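Local coordinates for nadb-ler3 (Gallus gallus, PDB 3WXB), which probably reduces carbonyl compounds with NAD(P)H as the hydride donor, as a short-chain dehydrogenase/reductase of the fatty liver, at residues I174-L187 with Y198-Q212. Sequence-based numbering, arbitrary orientation.
Sequences IINISSTAGSIQDL and YRCSKAALNMLTRCQ. With NDP (NADPH dihydro-nicotinamide-adenine-dinucleotide phosphate), chain C; EDO (1,2-ethanediol), chain D.
Lys202 NZ donates to Ile177 O (2.8 Å), meeting it in the carbonyl plane, and to O3D of the NADPH ribose (2.9 Å), which ties the C-terminal end of strand 174-177 to the cofactor. Lys202 CG, set anti to its carbonyl carbon (chi1 -63°), lies 3.9 Å above the centre of the Tyr198 ring; a bend at chi2 then turns the rest of the chain, extended from there on, toward the ribose. Tyr198 OH shares a hydrogen bond with ribose O2D (2.6 Å) and another with O2 of a 1,2-ethanediol, which also binds Ser179 OG. Ser179, Tyr198 and the lysine one turn later match the Ser-Tyr-Lys catalytic set of short-chain dehydrogenases, with the diol probably lying where a substrate carbonyl would; the Rossmann-fold strand and helix 198-212 run nearly antiparallel (166°). With Lys202 replaced by an alanine, Ile177 O and ribose O3D would probably lose their shared donor, and one face of the Tyr198 ring would be less covered. Farther along the helix, Ser178 OG gives a very short bond to Asn206 OD1, while a water links Asn206 ND2 to Gly182 O. Asn176 ND2 points almost straight at Thr209 OG1 (2.9 Å, 167°), nearly within its own amide plane; its OD1 is taken by Asn115, so both ends of the buried amide are used. Leu205 inserts CD1 against Asn176 CB and CD2 against Ser178. At the other end, Arg199 holds Ala181 O only weakly, its guanidinium being held by the backbone oxygens of Gln194 (at NE), Gly193 (at NH2) and Tyr188 (at NH1), and Leu187 CD2 lies 3.7 Å from Arg199 CD. Gly182 CA rests 3.7 Å from Lys202 CB, where a side chain would collide with the helix.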
ATOM      1  N   ILE A 174       9.035 -14.390   8.088  1.00 26.08           N
ATOM      2  CA  ILE A 174       8.981 -13.688   6.829  1.00 23.20           C
ATOM      3  C   ILE A 174       9.486 -12.277   7.078  1.00 23.31           C
ATOM      4  O   ILE A 174       9.008 -11.592   7.921  1.00 22.64           O
ATOM      5  CB  ILE A 174       7.551 -13.651   6.260  1.00 24.30           C
ATOM      6  CG1 ILE A 174       7.056 -15.044   5.921  1.00 25.53           C
ATOM      7  CG2 ILE A 174       7.471 -12.739   5.069  1.00 21.84           C
ATOM      8  CD1 ILE A 174       5.619 -15.170   5.870  1.00 25.07           C
ATOM      9  N   ILE A 175      10.481 -11.889   6.334  1.00 21.29           N
ATOM     10  CA  ILE A 175      11.057 -10.603   6.422  1.00 24.01           C
ATOM     11  C   ILE A 175      10.725  -9.831   5.130  1.00 25.06           C
ATOM     12  O   ILE A 175      11.129 -10.210   4.087  1.00 25.55           O
ATOM     13  CB  ILE A 175      12.588 -10.666   6.581  1.00 23.59           C
ATOM     14  CG1 ILE A 175      12.988 -11.666   7.646  1.00 28.99           C
ATOM     15  CG2 ILE A 175      13.178  -9.313   6.811  1.00 23.78           C
ATOM     16  CD1 ILE A 175      12.146 -11.565   8.875  1.00 29.05           C
ATOM     17  N   ASN A 176       9.987  -8.753   5.245  1.00 24.39           N
ATOM     18  CA  ASN A 176       9.710  -7.892   4.110  1.00 24.05           C
ATOM     19  C   ASN A 176      10.557  -6.641   4.072  1.00 20.69           C
ATOM     20  O   ASN A 176      10.449  -5.835   4.948  1.00 22.47           O
ATOM     21  CB  ASN A 176       8.238  -7.577   4.051  1.00 24.79           C
ATOM     22  CG  ASN A 176       7.430  -8.772   3.793  1.00 26.61           C
ATOM     23  OD1 ASN A 176       7.828  -9.604   3.062  1.00 28.17           O
ATOM     24  ND2 ASN A 176       6.320  -8.880   4.433  1.00 23.30           N
ATOM     25  N   ILE A 177      11.405  -6.491   3.054  1.00 21.61           N
ATOM     26  CA  ILE A 177      12.273  -5.316   3.014  1.00 19.41           C
ATOM     27  C   ILE A 177      11.451  -4.125   2.460  1.00 26.37           C
ATOM     28  O   ILE A 177      11.182  -4.059   1.233  1.00 25.27           O
ATOM     29  CB  ILE A 177      13.529  -5.534   2.168  1.00 19.69           C
ATOM     30  CG1 ILE A 177      14.256  -6.816   2.599  1.00 22.94           C
ATOM     31  CG2 ILE A 177      14.446  -4.259   2.236  1.00 21.81           C
ATOM     32  CD1 ILE A 177      14.754  -6.767   4.128  1.00 20.79           C
ATOM     33  N   SER A 178      11.139  -3.165   3.326  1.00 22.77           N
ATOM     34  CA  SER A 178      10.225  -2.098   3.001  1.00 21.93           C
ATOM     35  C   SER A 178      11.042  -0.821   2.967  1.00 23.50           C
ATOM     36  O   SER A 178      12.250  -0.887   2.760  1.00 27.32           O
ATOM     37  CB  SER A 178       9.121  -2.057   4.057  1.00 21.45           C
ATOM     38  OG  SER A 178       8.064  -1.167   3.720  1.00 24.19           O
ATOM     39  N   SER A 179      10.438   0.324   3.241  1.00 23.79           N
ATOM     40  CA  SER A 179      11.142   1.600   3.157  1.00 21.64           C
ATOM     41  C   SER A 179      10.367   2.636   3.947  1.00 21.40           C
ATOM     42  O   SER A 179       9.134   2.633   3.931  1.00 21.22           O
ATOM     43  CB  SER A 179      11.202   2.115   1.700  1.00 20.98           C
ATOM     44  OG  SER A 179      11.953   3.309   1.705  1.00 25.64           O
ATOM     45  N   THR A 180      11.064   3.550   4.594  1.00 21.06           N
ATOM     46  CA  THR A 180      10.416   4.709   5.223  1.00 22.27           C
ATOM     47  C   THR A 180       9.950   5.694   4.147  1.00 23.12           C
ATOM     48  O   THR A 180       9.173   6.609   4.446  1.00 22.40           O
ATOM     49  CB  THR A 180      11.347   5.471   6.237  1.00 24.60           C
ATOM     50  OG1 THR A 180      12.618   5.714   5.635  1.00 20.83           O
ATOM     51  CG2 THR A 180      11.564   4.669   7.512  1.00 24.47           C
ATOM     52  N   ALA A 181      10.361   5.493   2.889  1.00 25.72           N
ATOM     53  CA  ALA A 181       9.683   6.217   1.777  1.00 19.94           C
ATOM     54  C   ALA A 181       8.216   5.795   1.743  1.00 22.95           C
ATOM     55  O   ALA A 181       7.396   6.590   1.323  1.00 24.66           O
ATOM     56  CB  ALA A 181      10.340   5.924   0.422  1.00 20.71           C
ATOM     57  N   GLY A 182       7.899   4.578   2.231  1.00 22.46           N
ATOM     58  CA  GLY A 182       6.532   4.063   2.335  1.00 23.28           C
ATOM     59  C   GLY A 182       5.851   4.432   3.638  1.00 20.50           C
ATOM     60  O   GLY A 182       4.729   3.990   3.923  1.00 21.37           O
ATOM     61  N   SER A 183       6.546   5.203   4.470  1.00 21.24           N
ATOM     62  CA  SER A 183       5.946   5.675   5.717  1.00 21.30           C
ATOM     63  C   SER A 183       5.016   6.866   5.420  1.00 15.82           C
ATOM     64  O   SER A 183       5.460   7.890   4.943  1.00 20.46           O
ATOM     65  CB  SER A 183       7.051   6.144   6.718  1.00 17.55           C
ATOM     66  OG  SER A 183       6.418   6.845   7.775  1.00 22.45           O
ATOM     67  N   ILE A 184       3.756   6.748   5.756  1.00 17.83           N
ATOM     68  CA  ILE A 184       2.809   7.843   5.460  1.00 24.13           C
ATOM     69  C   ILE A 184       3.147   9.065   6.284  1.00 24.74           C
ATOM     70  O   ILE A 184       3.155  10.252   5.799  1.00 23.60           O
ATOM     71  CB  ILE A 184       1.362   7.391   5.629  1.00 26.02           C
ATOM     72  CG1 ILE A 184       1.144   6.112   4.810  1.00 21.18           C
ATOM     73  CG2 ILE A 184       0.359   8.577   5.220  1.00 33.13           C
ATOM     74  CD1 ILE A 184      -0.174   5.513   5.071  1.00 22.88           C
ATOM     75  N   GLN A 185       3.468   8.788   7.544  1.00 25.00           N
ATOM     76  CA  GLN A 185       3.892   9.875   8.447  1.00 23.52           C
ATOM     77  C   GLN A 185       5.187  10.537   8.054  1.00 23.57           C
ATOM     78  O   GLN A 185       5.263  11.766   8.072  1.00 25.16           O
ATOM     79  CB  GLN A 185       3.980   9.330   9.885  1.00 27.40           C
ATOM     80  CG  GLN A 185       4.461  10.357  10.948  1.00 26.64           C
ATOM     81  CD  GLN A 185       4.324   9.750  12.358  1.00 24.56           C
ATOM     82  OE1 GLN A 185       5.171   9.979  13.206  1.00 26.48           O
ATOM     83  NE2 GLN A 185       3.302   8.974  12.580  1.00 18.99           N
ATOM     84  N   ASP A 186       6.231   9.772   7.753  1.00 22.38           N
ATOM     85  CA  ASP A 186       7.584  10.372   7.535  1.00 24.08           C
ATOM     86  C   ASP A 186       7.839  10.801   6.092  1.00 26.13           C
ATOM     87  O   ASP A 186       8.468  11.818   5.855  1.00 24.75           O
ATOM     88  CB  ASP A 186       8.728   9.401   7.937  1.00 25.30           C
ATOM     89  CG  ASP A 186       8.794   9.188   9.480  1.00 32.11           C
ATOM     90  OD1 ASP A 186       8.082   9.886  10.220  1.00 28.75           O
ATOM     91  OD2 ASP A 186       9.538   8.308   9.899  1.00 33.07           O
ATOM     92  N   LEU A 187       7.361   9.993   5.148  1.00 24.70           N
ATOM     93  CA  LEU A 187       7.482  10.331   3.724  1.00 28.66           C
ATOM     94  C   LEU A 187       8.921  10.647   3.385  1.00 27.35           C
ATOM     95  O   LEU A 187       9.219  11.699   2.847  1.00 25.00           O
ATOM     96  CB  LEU A 187       6.619  11.557   3.419  1.00 27.98           C
ATOM     97  CG  LEU A 187       5.629  11.643   2.258  1.00 37.22           C
ATOM     98  CD1 LEU A 187       5.673  12.956   1.483  1.00 35.46           C
ATOM     99  CD2 LEU A 187       5.523  10.443   1.410  1.00 29.40           C
ATOM    100  N   TYR A 198       6.229   3.768  -6.079  1.00 23.40           N
ATOM    101  CA  TYR A 198       7.087   3.106  -5.055  1.00 22.42           C
ATOM    102  C   TYR A 198       6.533   3.290  -3.613  1.00 21.98           C
ATOM    103  O   TYR A 198       6.371   2.305  -2.907  1.00 21.16           O
ATOM    104  CB  TYR A 198       8.456   3.668  -5.121  1.00 24.65           C
ATOM    105  CG  TYR A 198       9.462   3.023  -4.160  1.00 25.70           C
ATOM    106  CD1 TYR A 198      10.035   1.787  -4.459  1.00 25.79           C
ATOM    107  CD2 TYR A 198       9.867   3.680  -2.996  1.00 24.52           C
ATOM    108  CE1 TYR A 198      11.031   1.176  -3.610  1.00 19.73           C
ATOM    109  CE2 TYR A 198      10.876   3.084  -2.143  1.00 27.05           C
ATOM    110  CZ  TYR A 198      11.422   1.857  -2.472  1.00 25.75           C
ATOM    111  OH  TYR A 198      12.365   1.264  -1.695  1.00 27.76           O
ATOM    112  N   ARG A 199       6.178   4.528  -3.238  1.00 21.71           N
ATOM    113  CA  ARG A 199       5.702   4.872  -1.885  1.00 24.27           C
ATOM    114  C   ARG A 199       4.405   4.140  -1.575  1.00 25.56           C
ATOM    115  O   ARG A 199       4.197   3.569  -0.485  1.00 23.63           O
ATOM    116  CB  ARG A 199       5.547   6.425  -1.709  1.00 20.81           C
ATOM    117  CG  ARG A 199       6.820   7.205  -1.957  1.00 19.58           C
ATOM    118  CD  ARG A 199       6.599   8.670  -1.648  1.00 20.03           C
ATOM    119  NE  ARG A 199       7.857   9.359  -1.850  1.00 23.54           N
ATOM    120  CZ  ARG A 199       8.796   9.502  -0.909  1.00 27.19           C
ATOM    121  NH1 ARG A 199       8.597   9.038   0.364  1.00 23.16           N
ATOM    122  NH2 ARG A 199       9.922  10.121  -1.216  1.00 24.71           N
ATOM    123  N   CYS A 200       3.478   4.168  -2.529  1.00 21.25           N
ATOM    124  CA  CYS A 200       2.184   3.471  -2.319  1.00 18.08           C
ATOM    125  C   CYS A 200       2.433   1.969  -2.172  1.00 19.12           C
ATOM    126  O   CYS A 200       1.783   1.301  -1.266  1.00 24.34           O
ATOM    127  CB  CYS A 200       1.201   3.728  -3.512  1.00 20.82           C
ATOM    128  SG  CYS A 200       0.613   5.415  -3.521  1.00 23.69           S
ATOM    129  N   SER A 201       3.318   1.390  -2.993  1.00 19.59           N
ATOM    130  CA  SER A 201       3.608  -0.050  -2.868  1.00 18.85           C
ATOM    131  C   SER A 201       4.272  -0.405  -1.508  1.00 21.33           C
ATOM    132  O   SER A 201       4.034  -1.468  -0.995  1.00 18.66           O
ATOM    133  CB  SER A 201       4.516  -0.582  -3.980  1.00 22.24           C
ATOM    134  OG  SER A 201       5.879  -0.189  -3.872  1.00 23.06           O
ATOM    135  N   LYS A 202       5.121   0.480  -0.991  1.00 21.25           N
ATOM    136  CA  LYS A 202       5.783   0.176   0.324  1.00 21.56           C
ATOM    137  C   LYS A 202       4.856   0.335   1.513  1.00 22.32           C
ATOM    138  O   LYS A 202       4.939  -0.445   2.457  1.00 23.81           O
ATOM    139  CB  LYS A 202       7.071   0.963   0.473  1.00 17.59           C
ATOM    140  CG  LYS A 202       8.136   0.590  -0.600  1.00 18.85           C
ATOM    141  CD  LYS A 202       8.577  -0.902  -0.438  1.00 18.41           C
ATOM    142  CE  LYS A 202       9.969  -1.194  -1.189  1.00 22.51           C
ATOM    143  NZ  LYS A 202      10.408  -2.676  -1.054  1.00 21.57           N
ATOM    144  N   ALA A 203       3.956   1.325   1.474  1.00 19.57           N
ATOM    145  CA  ALA A 203       2.910   1.399   2.494  1.00 20.14           C
ATOM    146  C   ALA A 203       2.008   0.157   2.450  1.00 23.33           C
ATOM    147  O   ALA A 203       1.664  -0.396   3.493  1.00 20.21           O
ATOM    148  CB  ALA A 203       2.048   2.751   2.359  1.00 17.74           C
ATOM    149  N   ALA A 204       1.674  -0.329   1.243  1.00 20.14           N
ATOM    150  CA  ALA A 204       0.877  -1.528   1.119  1.00 22.41           C
ATOM    151  C   ALA A 204       1.615  -2.791   1.621  1.00 17.84           C
ATOM    152  O   ALA A 204       0.955  -3.709   2.122  1.00 20.58           O
ATOM    153  CB  ALA A 204       0.421  -1.743  -0.394  1.00 19.95           C
ATOM    154  N   LEU A 205       2.932  -2.826   1.429  1.00 17.78           N
ATOM    155  CA  LEU A 205       3.771  -3.912   1.912  1.00 17.84           C
ATOM    156  C   LEU A 205       3.780  -3.857   3.471  1.00 18.26           C
ATOM    157  O   LEU A 205       3.826  -4.897   4.116  1.00 20.43           O
ATOM    158  CB  LEU A 205       5.229  -3.690   1.442  1.00 18.24           C
ATOM    159  CG  LEU A 205       6.270  -4.779   1.824  1.00 18.30           C
ATOM    160  CD1 LEU A 205       5.925  -6.200   1.271  1.00 19.75           C
ATOM    161  CD2 LEU A 205       7.689  -4.404   1.365  1.00 18.13           C
ATOM    162  N   ASN A 206       3.809  -2.649   4.043  1.00 21.96           N
ATOM    163  CA  ASN A 206       3.744  -2.552   5.521  1.00 21.83           C
ATOM    164  C   ASN A 206       2.434  -3.130   6.012  1.00 25.38           C
ATOM    165  O   ASN A 206       2.398  -3.891   6.978  1.00 23.37           O
ATOM    166  CB  ASN A 206       3.954  -1.126   5.941  1.00 19.58           C
ATOM    167  CG  ASN A 206       5.388  -0.677   5.698  1.00 21.50           C
ATOM    168  OD1 ASN A 206       6.271  -1.515   5.427  1.00 24.38           O
ATOM    169  ND2 ASN A 206       5.657   0.604   5.883  1.00 20.85           N
ATOM    170  N   MET A 207       1.350  -2.786   5.303  1.00 22.79           N
ATOM    171  CA  MET A 207       0.061  -3.376   5.520  1.00 20.69           C
ATOM    172  C   MET A 207       0.084  -4.865   5.396  1.00 23.42           C
ATOM    173  O   MET A 207      -0.471  -5.577   6.279  1.00 21.06           O
ATOM    174  CB  MET A 207      -1.058  -2.728   4.635  1.00 20.80           C
ATOM    175  CG  MET A 207      -2.435  -3.436   4.793  1.00 21.79           C
ATOM    176  SD  MET A 207      -3.081  -3.510   6.560  1.00 24.05           S
ATOM    177  CE  MET A 207      -3.774  -1.868   6.713  1.00 19.48           C
ATOM    178  N   LEU A 208       0.662  -5.374   4.291  1.00 24.13           N
ATOM    179  CA  LEU A 208       0.728  -6.828   4.100  1.00 20.01           C
ATOM    180  C   LEU A 208       1.407  -7.507   5.295  1.00 18.39           C
ATOM    181  O   LEU A 208       0.909  -8.528   5.809  1.00 21.72           O
ATOM    182  CB  LEU A 208       1.497  -7.172   2.835  1.00 23.66           C
ATOM    183  CG  LEU A 208       1.829  -8.633   2.588  1.00 20.72           C
ATOM    184  CD1 LEU A 208       0.491  -9.539   2.491  1.00 21.40           C
ATOM    185  CD2 LEU A 208       2.732  -8.758   1.286  1.00 21.40           C
ATOM    186  N   THR A 209       2.519  -6.932   5.707  1.00 19.20           N
ATOM    187  CA  THR A 209       3.335  -7.506   6.795  1.00 23.16           C
ATOM    188  C   THR A 209       2.499  -7.591   8.095  1.00 24.00           C
ATOM    189  O   THR A 209       2.484  -8.643   8.784  1.00 22.70           O
ATOM    190  CB  THR A 209       4.560  -6.658   7.038  1.00 25.22           C
ATOM    191  OG1 THR A 209       5.339  -6.526   5.843  1.00 23.86           O
ATOM    192  CG2 THR A 209       5.484  -7.290   8.113  1.00 24.85           C
ATOM    193  N   ARG A 210       1.813  -6.516   8.411  1.00 22.81           N
ATOM    194  CA  ARG A 210       0.886  -6.491   9.521  1.00 24.50           C
ATOM    195  C   ARG A 210      -0.145  -7.638   9.437  1.00 27.86           C
ATOM    196  O   ARG A 210      -0.316  -8.371  10.383  1.00 22.09           O
ATOM    197  CB  ARG A 210       0.196  -5.131   9.593  1.00 27.76           C
ATOM    198  CG  ARG A 210      -0.334  -4.710  10.931  1.00 36.19           C
ATOM    199  CD  ARG A 210       0.802  -4.476  11.829  1.00 42.95           C
ATOM    200  NE  ARG A 210       0.591  -3.589  12.947  1.00 53.45           N
ATOM    201  CZ  ARG A 210      -0.395  -3.669  13.812  1.00 57.74           C
ATOM    202  NH1 ARG A 210      -1.336  -4.561  13.655  1.00 59.62           N
ATOM    203  NH2 ARG A 210      -0.461  -2.833  14.833  1.00 54.64           N
ATOM    204  N   CYS A 211      -0.833  -7.758   8.301  1.00 22.60           N
ATOM    205  CA  CYS A 211      -1.829  -8.794   8.139  1.00 21.24           C
ATOM    206  C   CYS A 211      -1.199 -10.190   8.292  1.00 22.50           C
ATOM    207  O   CYS A 211      -1.829 -11.083   8.869  1.00 28.63           O
ATOM    208  CB  CYS A 211      -2.573  -8.712   6.760  1.00 20.25           C
ATOM    209  SG  CYS A 211      -3.527  -7.161   6.646  1.00 28.84           S
ATOM    210  N   GLN A 212      -0.037 -10.393   7.688  1.00 23.54           N
ATOM    211  CA  GLN A 212       0.688 -11.654   7.790  1.00 24.43           C
ATOM    212  C   GLN A 212       0.993 -11.937   9.282  1.00 23.62           C
ATOM    213  O   GLN A 212       0.799 -13.053   9.752  1.00 25.88           O
ATOM    214  CB  GLN A 212       1.981 -11.568   6.986  1.00 24.78           C
ATOM    215  CG  GLN A 212       1.811 -11.623   5.453  1.00 23.74           C
ATOM    216  CD  GLN A 212       3.117 -11.501   4.679  1.00 21.27           C
ATOM    217  OE1 GLN A 212       3.341 -12.212   3.679  1.00 31.97           O
ATOM    218  NE2 GLN A 212       3.945 -10.643   5.087  1.00 21.67           N
TER
HETATM  219  PA  NDP C 300      18.584  -2.899  -6.545  1.00 27.66           P
HETATM  220  O1A NDP C 300      17.858  -2.126  -7.596  1.00 30.20           O
HETATM  221  O2A NDP C 300      19.963  -2.653  -6.409  1.00 26.58           O
HETATM  222  O5B NDP C 300      18.411  -4.374  -6.723  1.00 24.98           O
HETATM  223  C5B NDP C 300      17.100  -4.871  -7.113  1.00 24.03           C
HETATM  224  C4B NDP C 300      17.135  -6.355  -6.999  1.00 24.56           C
HETATM  225  O4B NDP C 300      15.724  -6.943  -7.103  1.00 24.59           O
HETATM  226  C3B NDP C 300      17.918  -7.033  -8.148  1.00 27.33           C
HETATM  227  O3B NDP C 300      18.362  -8.343  -7.599  1.00 26.09           O
HETATM  228  C2B NDP C 300      16.805  -7.288  -9.179  1.00 26.20           C
HETATM  229  O2B NDP C 300      17.122  -8.313 -10.146  1.00 27.95           O
HETATM  230  C1B NDP C 300      15.653  -7.783  -8.261  1.00 27.38           C
HETATM  231  N9A NDP C 300      14.287  -7.619  -8.995  1.00 29.91           N
HETATM  232  C8A NDP C 300      13.644  -6.503  -9.421  1.00 23.21           C
HETATM  233  N7A NDP C 300      12.504  -6.881 -10.031  1.00 27.18           N
HETATM  234  C5A NDP C 300      12.495  -8.201 -10.113  1.00 27.67           C
HETATM  235  C6A NDP C 300      11.605  -9.068 -10.627  1.00 29.24           C
HETATM  236  N6A NDP C 300      10.512  -8.589 -11.248  1.00 28.36           N
HETATM  237  N1A NDP C 300      11.804 -10.391 -10.507  1.00 29.26           N
HETATM  238  C2A NDP C 300      12.893 -10.870  -9.824  1.00 21.55           C
HETATM  239  N3A NDP C 300      13.815  -9.962  -9.319  1.00 24.11           N
HETATM  240  C4A NDP C 300      13.572  -8.661  -9.437  1.00 28.43           C
HETATM  241  O3  NDP C 300      17.725  -2.547  -5.191  1.00 29.92           O
HETATM  242  PN  NDP C 300      18.334  -2.579  -3.695  1.00 25.39           P
HETATM  243  O1N NDP C 300      18.743  -1.221  -3.359  1.00 25.65           O
HETATM  244  O2N NDP C 300      19.245  -3.725  -3.515  1.00 27.21           O
HETATM  245  O5D NDP C 300      16.912  -2.844  -2.942  1.00 28.72           O
HETATM  246  C5D NDP C 300      16.488  -4.114  -2.405  1.00 23.30           C
HETATM  247  C4D NDP C 300      15.252  -3.864  -1.526  1.00 25.72           C
HETATM  248  O4D NDP C 300      15.564  -2.878  -0.555  1.00 26.33           O
HETATM  249  C3D NDP C 300      14.134  -3.240  -2.410  1.00 23.40           C
HETATM  250  O3D NDP C 300      12.929  -3.860  -1.975  1.00 28.71           O
HETATM  251  C2D NDP C 300      14.136  -1.802  -2.088  1.00 25.50           C
HETATM  252  O2D NDP C 300      12.851  -1.211  -2.271  1.00 23.47           O
HETATM  253  C1D NDP C 300      14.553  -1.808  -0.637  1.00 23.73           C
HETATM  254  N1N NDP C 300      15.116  -0.495  -0.229  1.00 27.77           N
HETATM  255  C2N NDP C 300      16.294   0.033  -0.781  1.00 20.51           C
HETATM  256  C3N NDP C 300      16.779   1.274  -0.354  1.00 23.12           C
HETATM  257  C7N NDP C 300      17.984   1.819  -0.833  1.00 28.98           C
HETATM  258  O7N NDP C 300      18.339   2.933  -0.441  1.00 28.86           O
HETATM  259  N7N NDP C 300      18.770   1.022  -1.622  1.00 27.18           N
HETATM  260  C4N NDP C 300      16.054   2.025   0.594  1.00 23.97           C
HETATM  261  C5N NDP C 300      14.867   1.539   1.158  1.00 23.35           C
HETATM  262  C6N NDP C 300      14.365   0.296   0.741  1.00 22.77           C
HETATM  263  P2B NDP C 300      17.798  -7.903 -11.598  1.00 31.05           P
HETATM  264  O1X NDP C 300      17.321  -9.086 -12.329  1.00 29.65           O
HETATM  265  O2X NDP C 300      19.218  -7.770 -11.241  1.00 33.32           O
HETATM  266  O3X NDP C 300      17.111  -6.641 -11.985  1.00 29.09           O
HETATM  267  C1  EDO D 301      14.876   4.432  -1.930  1.00 42.05           C
HETATM  268  O1  EDO D 301      14.737   5.640  -2.740  1.00 48.77           O
HETATM  269  C2  EDO D 301      14.379   4.747  -0.512  1.00 32.56           C
HETATM  270  O2  EDO D 301      13.390   3.693  -0.343  1.00 27.99           O
HETATM  271  O   HOH W   1       3.600   2.577   5.910  1.00 22.51           O